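Local atomic coordinates of UDP-L-Rhamnose Synthase (Acanthamoeba polyphaga mimivirus, PDB entry 7JID), a protein that probably catalyses NADPH-dependent steps in the making of UDP-L-rhamnose, and binds NADP and UDP-L-rhamnose together in one Rossmann-type subunit. Residues 147-150 with 151-154; 89-92 with 93-97; 277-280 with 281-284; 173-176 with 177-181. One frame throughout, in Å; residues are numbered along the deposited sequence.

Contact 1 of 4, residues 147-150 with 151-154; sequences DRLM and HFFD
H151 turns back along helix 138-150 and puts its ring against D147, four residues earlier. The polar part is led by ND1 of H151, which donates to the backbone O of D147 at 2.8 Å; the oxygen lies in the plane of the imidazole, while the donor stands above the carbonyl plane. With CG anti to the carbonyl carbon (chi1 -78°), the H151 ring lies back over the preceding turn. OD2 of D147 lies 3.3 Å from CE1 of H151, the carboxylate and ring planes being 62° apart; the main partner of this carboxylate is R161, by a salt bridge. NE2 of H151 bonds to the O of E128, so both ring nitrogens face carbonyl oxygens, which would tend to favour a doubly protonated imidazole.

Backbone bonds here link residues three apart, as in 3-10 turns: H151 N to R148 O (3.0 Å), F152 N to L149 O (3.0 Å) and F153 N to M150 O (2.9 Å). L149 O also sits at the edge of the F153 ring, 3.5 Å from CD2 of F153. Apolar contact is slight, CD2 of L149 and CD2 of F152 being 4.4 Å apart.

The chain thus leaves helix 138-150 for strand 157-162, with M150 and H151 against that strand, F153 edge-to-face with F95 of helix 79-99, and R148 salt-bridged to E40 of the second subunit.

Contact 2 of 4, residues 89-92 with 93-97; sequences GPLC and LAFIC
L91 and F95, one turn apart on helix 79-99, touch through CD1 of L91 and the CE2 atom of the F95 ring (4.0 Å), the two side chains crossing at a slant. Four backbone bonds of alpha-helical type join the segments, L93 N to G89 O (3.1 Å), A94 N to P90 O, F95 N to L91 O (2.9 Å) and I96 N to C92 O (2.9 Å). P90 has no N-H to give to the turn before it, and the helix is kinked there.

Several side chains also lean on carbonyl oxygens of the preceding turn. CD2 of F95 comes within 3.1 Å of L91 O, the oxygen lying oblique to the ring; chi1 of -82° sets CG beside the backbone N and carries the ring back along the helix. I96 likewise places CG1 3.3 Å from C92 O, and CG of L93 is 3.5 Å from G89 O.

The side chains are mostly apolar. L93 and I96 pack on V43 of helix 40-50, P90 on Y106 of strand 103-109, and F95 stacks on F152 of the second subunit. This largely apolar surface is consistent with a helix that packs both within the Rossmann core and at the dimer interface.

Contact 3 of 4, residues 277-280 with 281-284; sequences ILTG and IREV
I277 to V284 form regular alpha-helix, four backbone bonds running from I281 N to I277 O (2.8 Å), R282 N to L278 O (2.8 Å), E283 N to T279 O (3.1 Å) and V284 N to G280 O (2.9 Å). On the buried side, I277 and I281 lie side by side and point the same way, CD1 of I277 touching CG1 of I281 at 3.9 Å. CG1 of I277 stands opposite its own backbone N (chi1 -176°), which sends the CD1 branch along the helix toward the next turn. CG1 of I281 in turn lies close over the carbonyl of the turn before, 3.0 Å from I277 O.

The more exposed side carries R282, T279 and E283. R282, which has two conformers in the crystal, bends at chi3 (-46°) in the one described here, so that its guanidinium folds back over the preceding turn; NH1 then lies 3.9 Å from CG of L278, and L278 O sits above one face of the group, offset toward its rim. T279 OG1 bonds to D276, and E283 makes a salt bridge with K287, one turn further on.

Helix 277-287 is therefore amphipathic. I281 packs on I227 and L230 of helix 224-234, and I277 on N218 and V222, while L278 touches L230 as well as the arginine. E283 finds its charged partner, K287, on the same helix, whereas R282 lies over carbon and a carbonyl, consistent with an outer face turned to solvent.

Contact 4 of 4, residues 173-176 with 177-181; sequences RSFI and TKILS. With AWU ([[(2~{R},3~{S},4~{R},5~{R})-5-[2,4-bis(oxidanylidene)pyrimidin-1-yl]-3,4-bis(oxidanyl)oxolan-2-yl]methoxy-oxidanyl-phosphoryl] [(2~{R},3~{R},4~{R},5~{R},6~{S})-6-methyl-3,4,5-tris(oxidanyl)oxan-2-yl] hydrogen phosphate), chain C; EDO (1,2-ethanediol), chain I.
One face of the F175 ring, at the start of helix 175-181 of the Rossmann-type, RmlD-like fold, takes the CG2 methyl of I179, a CH-pi contact 4.1 Å from the ring centroid and 17° off the normal; CE2 of the ring also meets CD1 of I179 at 3.9 Å. Elsewhere on the ring, CE1 reaches the ribose carbon C4C of the bound UDP-rhamnose (3.7 Å), lying oblique to the plane, and H224 adds a second ring. At the edge of the flat R173 guanidinium, in its plane, a water accepts from NE.

S174 holds the N-cap position, and the helix presents F175 and K178 to the sugar-nucleotide pocket. F175 CG lies opposite its backbone N (chi1 178°), which brings the CE1 corner to the ribose.

K178 NZ grips the diphosphate by two bonds, to the bridging O3A (2.8 Å) and to O2A (3.1 Å), and also donates to the water held by R173. NH2 of the same guanidinium bonds to S68 O. I176 and L180 lie side by side, their CG2 and CD1 4.0 Å apart, and with F175 pack on helix 224-234. K178 O accepts twice, from N and OG of S181, the hydroxyl at 2.6 Å on a lone pair in the carbonyl plane.

From the N terminus the contacts come as 2, 1, 4 and 3, in series: none nests in or crosses another, and each closes a helical turn rather than a long loop. Contact 2, on helix 79-99, and contact 1, at the end of helix 138-150 and the loop after it, touch through M150 CE and P90 O at 3.7 Å. Contacts 4 and 3 lie on the opposite side of the chain's centre, where I176 CD1 meets V284 CG1 at 4.1 Å; both helices pack on helix 224-234. Between the pairs nothing touches, contacts 1 and 4 having centres about 31 Å apart. Contacts 1 and 2 reach the second subunit; contact 4 binds the sugar nucleotide, with contact 3 packed against it.

Contact 1 of 4, residues 147-150 with 151-154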
loop_
_atom_site.group_PDB
_atom_site.type_symbol
_atom_site.label_atom_id
_atom_site.label_comp_id
_atom_site.label_asym_id
_atom_site.label_seq_id
_atom_site.Cartn_x
_atom_site.Cartn_y
_atom_site.Cartn_z
ATOM N N ASP A 147 -7.653 3.165 4.119
ATOM C CA ASP A 147 -8.745 3.359 5.082
ATOM C C ASP A 147 -8.533 2.399 6.257
ATOM O O ASP A 147 -8.680 2.828 7.391
ATOM C CB ASP A 147 -10.093 3.097 4.432
ATOM C CG ASP A 147 -11.232 3.326 5.403
ATOM O OD1 ASP A 147 -11.733 4.457 5.428
ATOM O OD2 ASP A 147 -11.692 2.330 6.010
ATOM N N ARG A 148 -8.204 1.150 5.979
ATOM C CA ARG A 148 -7.951 0.178 7.056
ATOM C C ARG A 148 -6.762 0.677 7.881
ATOM O O ARG A 148 -6.816 0.606 9.121
ATOM C CB ARG A 148 -7.682 -1.182 6.432
ATOM C CG ARG A 148 -8.891 -1.724 5.691
ATOM C CD ARG A 148 -8.641 -3.085 5.116
ATOM N NE ARG A 148 -8.637 -4.081 6.180
ATOM C CZ ARG A 148 -8.473 -5.369 5.943
ATOM N NH1 ARG A 148 -8.290 -5.798 4.710
ATOM N NH2 ARG A 148 -8.484 -6.233 6.947
ATOM N N LEU A 149 -5.685 1.112 7.225
ATOM C CA LEU A 149 -4.457 1.505 7.953
ATOM C C LEU A 149 -4.763 2.686 8.860
ATOM O O LEU A 149 -4.205 2.773 9.992
ATOM C CB LEU A 149 -3.324 1.817 6.968
ATOM C CG LEU A 149 -2.742 0.578 6.300
ATOM C CD1 LEU A 149 -1.953 0.951 5.055
ATOM C CD2 LEU A 149 -1.871 -0.174 7.288
ATOM N N MET A 150 -5.706 3.534 8.470
ATOM C CA MET A 150 -6.043 4.728 9.299
ATOM C C MET A 150 -6.708 4.311 10.613
ATOM O O MET A 150 -6.616 5.088 11.586
ATOM C CB MET A 150 -6.912 5.734 8.554
ATOM C CG MET A 150 -6.174 6.448 7.457
ATOM S SD MET A 150 -4.791 7.479 8.078
ATOM C CE MET A 150 -4.111 8.041 6.512
ATOM N N HIS A 151 -7.290 3.120 10.673
ATOM C CA HIS A 151 -7.958 2.620 11.899
ATOM C C HIS A 151 -6.891 2.343 12.963
ATOM O O HIS A 151 -7.254 2.300 14.146
ATOM C CB HIS A 151 -8.822 1.403 11.576
ATOM C CG HIS A 151 -10.129 1.751 10.933
ATOM N ND1 HIS A 151 -10.243 2.154 9.585
ATOM C CD2 HIS A 151 -11.399 1.704 11.416
ATOM C CE1 HIS A 151 -11.520 2.384 9.311
ATOM N NE2 HIS A 151 -12.249 2.019 10.396
ATOM N N PHE A 152 -5.627 2.136 12.586
ATOM C CA PHE A 152 -4.507 2.015 13.557
ATOM C C PHE A 152 -4.157 3.365 14.196
ATOM O O PHE A 152 -3.337 3.365 15.155
ATOM C CB PHE A 152 -3.267 1.418 12.892
ATOM C CG PHE A 152 -3.433 -0.035 12.586
ATOM C CD1 PHE A 152 -3.371 -0.974 13.591
ATOM C CD2 PHE A 152 -3.611 -0.470 11.291
ATOM C CE1 PHE A 152 -3.527 -2.321 13.303
ATOM C CE2 PHE A 152 -3.749 -1.820 11.001
ATOM C CZ PHE A 152 -3.748 -2.743 12.019
ATOM N N PHE A 153 -4.759 4.472 13.740
ATOM C CA PHE A 153 -4.537 5.834 14.250
ATOM C C PHE A 153 -5.862 6.436 14.762
ATOM O O PHE A 153 -6.052 7.618 14.672
ATOM C CB PHE A 153 -3.937 6.721 13.158
ATOM C CG PHE A 153 -2.593 6.276 12.658
ATOM C CD1 PHE A 153 -1.432 6.811 13.184
ATOM C CD2 PHE A 153 -2.494 5.338 11.645
ATOM C CE1 PHE A 153 -0.194 6.390 12.725
ATOM C CE2 PHE A 153 -1.253 4.930 11.172
ATOM C CZ PHE A 153 -0.108 5.474 11.704
ATOM N N ASP A 154 -6.713 5.608 15.346
ATOM C CA ASP A 154 -8.102 6.002 15.678
ATOM C C ASP A 154 -8.139 7.153 16.692
ATOM O O ASP A 154 -9.133 7.881 16.705
ATOM C CB ASP A 154 -8.872 4.787 16.178
ATOM C CG ASP A 154 -10.374 5.013 16.176
ATOM O OD1 ASP A 154 -10.928 5.172 15.094
ATOM O OD2 ASP A 154 -10.976 4.977 17.265
#

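Contact 2 of 4, residues 89-92 with 93-97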
loop_
_atom_site.group_PDB
_atom_site.type_symbol
_atom_site.label_atom_id
_atom_site.label_comp_id
_atom_site.label_asym_id
_atom_site.label_seq_id
_atom_site.Cartn_x
_atom_site.Cartn_y
_atom_site.Cartn_z
ATOM N N GLY A 89 1.962 8.561 1.221
ATOM C CA GLY A 89 1.948 9.959 1.691
ATOM C C GLY A 89 1.023 10.109 2.898
ATOM O O GLY A 89 1.434 10.629 3.945
ATOM N N PRO A 90 -0.256 9.688 2.802
ATOM C CA PRO A 90 -1.160 9.779 3.951
ATOM C C PRO A 90 -0.624 9.053 5.201
ATOM O O PRO A 90 -0.795 9.576 6.279
ATOM C CB PRO A 90 -2.448 9.118 3.391
ATOM C CG PRO A 90 -2.415 9.505 1.924
ATOM C CD PRO A 90 -0.952 9.291 1.547
ATOM N N LEU A 91 0.006 7.894 5.060
ATOM C CA LEU A 91 0.536 7.154 6.214
ATOM C C LEU A 91 1.691 7.968 6.830
ATOM O O LEU A 91 1.804 7.952 8.084
ATOM C CB LEU A 91 0.962 5.754 5.807
ATOM C CG LEU A 91 -0.039 4.646 6.114
ATOM C CD1 LEU A 91 -0.128 4.383 7.608
ATOM C CD2 LEU A 91 -1.402 4.974 5.551
ATOM N N CYS A 92 2.542 8.594 6.016
ATOM C CA CYS A 92 3.674 9.432 6.505
ATOM C C CYS A 92 3.110 10.558 7.382
ATOM O O CYS A 92 3.593 10.775 8.553
ATOM C CB CYS A 92 4.456 10.025 5.348
ATOM S SG CYS A 92 5.504 8.801 4.520
ATOM N N LEU A 93 2.056 11.217 6.901
ATOM C CA LEU A 93 1.368 12.270 7.680
ATOM C C LEU A 93 0.812 11.698 8.977
ATOM O O LEU A 93 1.013 12.346 10.058
ATOM C CB LEU A 93 0.282 12.901 6.820
ATOM C CG LEU A 93 0.714 13.604 5.539
ATOM C CD1 LEU A 93 -0.503 14.237 4.921
ATOM C CD2 LEU A 93 1.751 14.691 5.803
ATOM N N ALA A 94 0.178 10.520 8.959
ATOM C CA ALA A 94 -0.344 9.882 10.189
ATOM C C ALA A 94 0.805 9.650 11.181
ATOM O O ALA A 94 0.695 10.079 12.368
ATOM C CB ALA A 94 -1.061 8.603 9.918
ATOM N N PHE A 95 1.885 9.027 10.738
ATOM C CA PHE A 95 2.975 8.651 11.667
ATOM C C PHE A 95 3.555 9.920 12.280
ATOM O O PHE A 95 3.823 9.944 13.490
ATOM C CB PHE A 95 4.105 7.899 10.976
ATOM C CG PHE A 95 3.829 6.426 10.799
ATOM C CD1 PHE A 95 3.708 5.595 11.878
ATOM C CD2 PHE A 95 3.672 5.881 9.540
ATOM C CE1 PHE A 95 3.401 4.252 11.739
ATOM C CE2 PHE A 95 3.415 4.534 9.395
ATOM C CZ PHE A 95 3.254 3.714 10.478
ATOM N N ILE A 96 3.822 10.910 11.457
ATOM C CA ILE A 96 4.556 12.128 11.916
ATOM C C ILE A 96 3.617 13.007 12.736
ATOM O O ILE A 96 4.036 13.486 13.827
ATOM C CB ILE A 96 5.188 12.859 10.726
ATOM C CG1 ILE A 96 6.287 12.014 10.057
ATOM C CG2 ILE A 96 5.744 14.198 11.177
ATOM C CD1 ILE A 96 6.695 12.567 8.706
ATOM N N CYS A 97 2.363 13.201 12.323
ATOM C CA CYS A 97 1.412 13.988 13.164
ATOM C C CYS A 97 1.254 13.321 14.532
ATOM O O CYS A 97 1.294 14.065 15.530
ATOM C CB CYS A 97 0.083 14.217 12.462
ATOM S SG CYS A 97 0.302 15.349 11.097
#

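Contact 3 of 4, residues 277-280 with 281-284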
loop_
_atom_site.group_PDB
_atom_site.type_symbol
_atom_site.label_atom_id
_atom_site.label_comp_id
_atom_site.label_asym_id
_atom_site.label_seq_id
_atom_site.Cartn_x
_atom_site.Cartn_y
_atom_site.Cartn_z
ATOM N N ILE A 277 -29.471 13.997 1.296
ATOM C CA ILE A 277 -28.842 14.282 -0.007
ATOM C C ILE A 277 -29.855 14.892 -1.007
ATOM O O ILE A 277 -29.471 15.752 -1.825
ATOM C CB ILE A 277 -28.165 13.009 -0.565
ATOM C CG1 ILE A 277 -27.411 13.277 -1.853
ATOM C CG2 ILE A 277 -29.150 11.866 -0.757
ATOM C CD1 ILE A 277 -26.327 14.313 -1.709
ATOM N N LEU A 278 -31.120 14.480 -1.009
ATOM C CA LEU A 278 -32.078 15.020 -2.020
ATOM C C LEU A 278 -32.476 16.475 -1.681
ATOM O O LEU A 278 -32.415 17.358 -2.593
ATOM C CB LEU A 278 -33.286 14.085 -2.159
ATOM C CG LEU A 278 -34.172 14.494 -3.334
ATOM C CD1 LEU A 278 -33.428 14.327 -4.644
ATOM C CD2 LEU A 278 -35.442 13.656 -3.385
ATOM N N THR A 279 -32.768 16.774 -0.425
ATOM C CA THR A 279 -32.956 18.169 0.054
ATOM C C THR A 279 -31.707 18.969 -0.312
ATOM O O THR A 279 -31.856 20.062 -0.904
ATOM C CB THR A 279 -33.252 18.238 1.548
ATOM O OG1 THR A 279 -34.408 17.453 1.860
ATOM C CG2 THR A 279 -33.453 19.662 2.010
ATOM N N GLY A 280 -30.513 18.425 -0.051
ATOM C CA GLY A 280 -29.269 19.146 -0.322
ATOM C C GLY A 280 -29.062 19.368 -1.796
ATOM O O GLY A 280 -28.650 20.473 -2.185
ATOM N N ILE A 281 -29.317 18.381 -2.660
ATOM C CA ILE A 281 -29.142 18.519 -4.135
ATOM C C ILE A 281 -30.171 19.529 -4.641
ATOM O O ILE A 281 -29.808 20.333 -5.524
ATOM C CB ILE A 281 -29.323 17.170 -4.865
ATOM C CG1 ILE A 281 -28.193 16.199 -4.540
ATOM C CG2 ILE A 281 -29.442 17.374 -6.373
ATOM C CD1 ILE A 281 -26.860 16.618 -5.050
ATOM N N ARG A 282 -31.416 19.445 -4.193
ATOM C CA ARG A 282 -32.433 20.443 -4.615
ATOM C C ARG A 282 -31.872 21.843 -4.366
ATOM O O ARG A 282 -31.965 22.705 -5.279
ATOM C CB ARG A 282 -33.736 20.283 -3.834
ATOM C CG ARG A 282 -34.790 21.317 -4.211
ATOM C CD ARG A 282 -36.149 20.967 -3.649
ATOM N NE ARG A 282 -36.484 19.563 -3.862
ATOM C CZ ARG A 282 -36.495 18.615 -2.934
ATOM N NH1 ARG A 282 -36.827 17.387 -3.271
ATOM N NH2 ARG A 282 -36.204 18.895 -1.679
ATOM N N GLU A 283 -31.304 22.044 -3.186
ATOM C CA GLU A 283 -30.720 23.355 -2.792
ATOM C C GLU A 283 -29.611 23.687 -3.783
ATOM O O GLU A 283 -29.652 24.801 -4.380
ATOM C CB GLU A 283 -30.311 23.382 -1.317
ATOM C CG GLU A 283 -29.582 24.672 -0.932
ATOM C CD GLU A 283 -29.250 24.869 0.542
ATOM O OE1 GLU A 283 -29.837 24.175 1.394
ATOM O OE2 GLU A 283 -28.382 25.722 0.841
ATOM N N VAL A 284 -28.649 22.779 -3.995
ATOM C CA VAL A 284 -27.485 23.002 -4.900
ATOM C C VAL A 284 -27.968 23.372 -6.291
ATOM O O VAL A 284 -27.449 24.365 -6.859
ATOM C CB VAL A 284 -26.562 21.759 -4.920
ATOM C CG1 VAL A 284 -25.561 21.723 -6.074
ATOM C CG2 VAL A 284 -25.833 21.655 -3.599
#

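Contact 4 of 4, residues 173-176 with 177-181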
loop_
_atom_site.group_PDB
_atom_site.type_symbol
_atom_site.label_atom_id
_atom_site.label_comp_id
_atom_site.label_asym_id
_atom_site.label_seq_id
_atom_site.Cartn_x
_atom_site.Cartn_y
_atom_site.Cartn_z
ATOM N N ARG A 173 -13.906 18.597 -11.522
ATOM C CA ARG A 173 -13.855 17.570 -10.454
ATOM C C ARG A 173 -15.252 17.293 -9.853
ATOM O O ARG A 173 -15.429 16.207 -9.238
ATOM C CB ARG A 173 -12.889 18.013 -9.347
ATOM C CG ARG A 173 -11.421 18.170 -9.751
ATOM C CD ARG A 173 -10.609 16.875 -9.810
ATOM N NE ARG A 173 -10.811 16.148 -11.064
ATOM C CZ ARG A 173 -10.334 16.517 -12.253
ATOM N NH1 ARG A 173 -9.613 17.620 -12.374
ATOM N NH2 ARG A 173 -10.563 15.777 -13.331
ATOM N N SER A 174 -16.193 18.235 -9.964
ATOM C CA SER A 174 -17.522 18.166 -9.314
ATOM C C SER A 174 -18.408 17.123 -10.001
ATOM O O SER A 174 -18.522 17.101 -11.228
ATOM C CB SER A 174 -18.208 19.488 -9.277
ATOM O OG SER A 174 -19.506 19.362 -8.740
ATOM N N PHE A 175 -19.018 16.241 -9.220
ATOM C CA PHE A 175 -19.814 15.108 -9.765
ATOM C C PHE A 175 -20.872 15.628 -10.746
ATOM O O PHE A 175 -21.069 14.997 -11.782
ATOM C CB PHE A 175 -20.438 14.332 -8.603
ATOM C CG PHE A 175 -21.316 13.179 -8.986
ATOM C CD1 PHE A 175 -20.775 11.908 -9.110
ATOM C CD2 PHE A 175 -22.680 13.372 -9.162
ATOM C CE1 PHE A 175 -21.617 10.845 -9.400
ATOM C CE2 PHE A 175 -23.511 12.307 -9.513
ATOM C CZ PHE A 175 -22.967 11.056 -9.623
ATOM N N ILE A 176 -21.598 16.694 -10.415
ATOM C CA ILE A 176 -22.690 17.215 -11.279
ATOM C C ILE A 176 -22.070 17.721 -12.583
ATOM O O ILE A 176 -22.602 17.353 -13.666
ATOM C CB ILE A 176 -23.523 18.287 -10.572
ATOM C CG1 ILE A 176 -24.276 17.683 -9.386
ATOM C CG2 ILE A 176 -24.440 18.985 -11.561
ATOM C CD1 ILE A 176 -25.260 18.614 -8.707
ATOM N N THR A 177 -20.977 18.479 -12.519
ATOM C CA THR A 177 -20.299 18.941 -13.772
ATOM C C THR A 177 -19.977 17.720 -14.635
ATOM O O THR A 177 -20.205 17.735 -15.891
ATOM C CB THR A 177 -19.032 19.750 -13.484
ATOM O OG1 THR A 177 -19.401 20.712 -12.497
ATOM C CG2 THR A 177 -18.498 20.421 -14.734
ATOM N N LYS A 178 -19.398 16.707 -14.018
ATOM C CA LYS A 178 -18.987 15.501 -14.764
ATOM C C LYS A 178 -20.215 14.865 -15.407
ATOM O O LYS A 178 -20.153 14.620 -16.636
ATOM C CB LYS A 178 -18.190 14.554 -13.849
ATOM C CG LYS A 178 -16.802 15.114 -13.573
ATOM C CD LYS A 178 -15.789 14.150 -13.068
ATOM C CE LYS A 178 -16.157 13.667 -11.701
ATOM N NZ LYS A 178 -15.216 12.613 -11.255
ATOM N N ILE A 179 -21.299 14.609 -14.665
ATOM C CA ILE A 179 -22.390 13.789 -15.266
ATOM C C ILE A 179 -23.111 14.613 -16.340
ATOM O O ILE A 179 -23.562 13.990 -17.314
ATOM C CB ILE A 179 -23.322 13.146 -14.225
ATOM C CG1 ILE A 179 -24.159 14.169 -13.454
ATOM C CG2 ILE A 179 -22.504 12.225 -13.343
ATOM C CD1 ILE A 179 -25.314 13.559 -12.690
ATOM N N LEU A 180 -23.098 15.949 -16.256
ATOM C CA LEU A 180 -23.671 16.818 -17.308
ATOM C C LEU A 180 -22.859 16.627 -18.588
ATOM O O LEU A 180 -23.446 16.779 -19.682
ATOM C CB LEU A 180 -23.684 18.280 -16.873
ATOM C CG LEU A 180 -24.831 18.684 -15.951
ATOM C CD1 LEU A 180 -24.592 20.068 -15.368
ATOM C CD2 LEU A 180 -26.181 18.621 -16.657
ATOM N N SER A 181 -21.594 16.234 -18.475
ATOM C CA SER A 181 -20.648 16.174 -19.626
ATOM C C SER A 181 -20.732 14.810 -20.308
ATOM O O SER A 181 -20.199 14.681 -21.432
ATOM C CB SER A 181 -19.231 16.504 -19.203
ATOM O OG SER A 181 -18.596 15.377 -18.611
HETATM P PA AWU C . -16.041 9.375 -12.819
HETATM O O1A AWU C . -15.338 8.319 -13.586
HETATM O O2A AWU C . -16.203 10.744 -13.457
HETATM O O3A AWU C . -15.382 9.847 -11.405
HETATM P PB AWU C . -14.369 8.970 -10.444
HETATM O O1B AWU C . -14.862 7.543 -10.103
HETATM O O2B AWU C . -12.932 9.151 -10.982
HETATM O O3B AWU C . -14.579 9.828 -9.110
HETATM C "C5'" AWU C . -12.554 9.932 -6.106
HETATM O "O5'" AWU C . -13.178 10.281 -7.326
HETATM C "C4'" AWU C . -13.588 9.905 -4.994
HETATM O "O4'" AWU C . -13.036 9.387 -3.763
HETATM C "C3'" AWU C . -14.718 9.022 -5.412
HETATM O "O3'" AWU C . -15.781 9.237 -4.521
HETATM C "C2'" AWU C . -15.274 9.369 -6.789
HETATM C "C1'" AWU C . -14.214 9.520 -7.788
HETATM N N1 AWU C . -20.340 7.826 -15.284
HETATM C C2 AWU C . -21.378 7.760 -16.197
HETATM O O2 AWU C . -22.561 7.794 -15.799
HETATM N N3 AWU C . -21.074 7.797 -17.532
HETATM C C4 AWU C . -19.791 7.744 -17.980
HETATM O O4 AWU C . -19.594 7.807 -19.249
HETATM C C5 AWU C . -18.746 7.832 -17.059
HETATM C C6 AWU C . -19.023 7.764 -15.697
HETATM C C1C AWU C . -20.622 7.812 -13.820
HETATM C C2C AWU C . -19.828 6.813 -12.976
HETATM C C3C AWU C . -19.799 7.521 -11.597
HETATM C C4C AWU C . -19.780 8.958 -12.005
HETATM C C5C AWU C . -18.456 9.670 -11.819
HETATM C "C6'" AWU C . -11.493 11.011 -5.895
HETATM O "O2'" AWU C . -15.855 10.654 -6.706
HETATM O O2C AWU C . -20.540 5.603 -12.923
HETATM O O3C AWU C . -21.015 7.317 -10.900
HETATM O O4C AWU C . -20.072 9.041 -13.394
HETATM O O5C AWU C . -17.453 8.829 -12.432
HETATM C C1 EDO I . -25.992 14.185 -19.611
HETATM O O1 EDO I . -25.801 13.388 -20.769
HETATM C C2 EDO I . -26.906 15.334 -19.896
HETATM O O2 EDO I . -26.205 16.497 -20.327
HETATM O O HOH W 1 -12.321 13.474 -11.644
#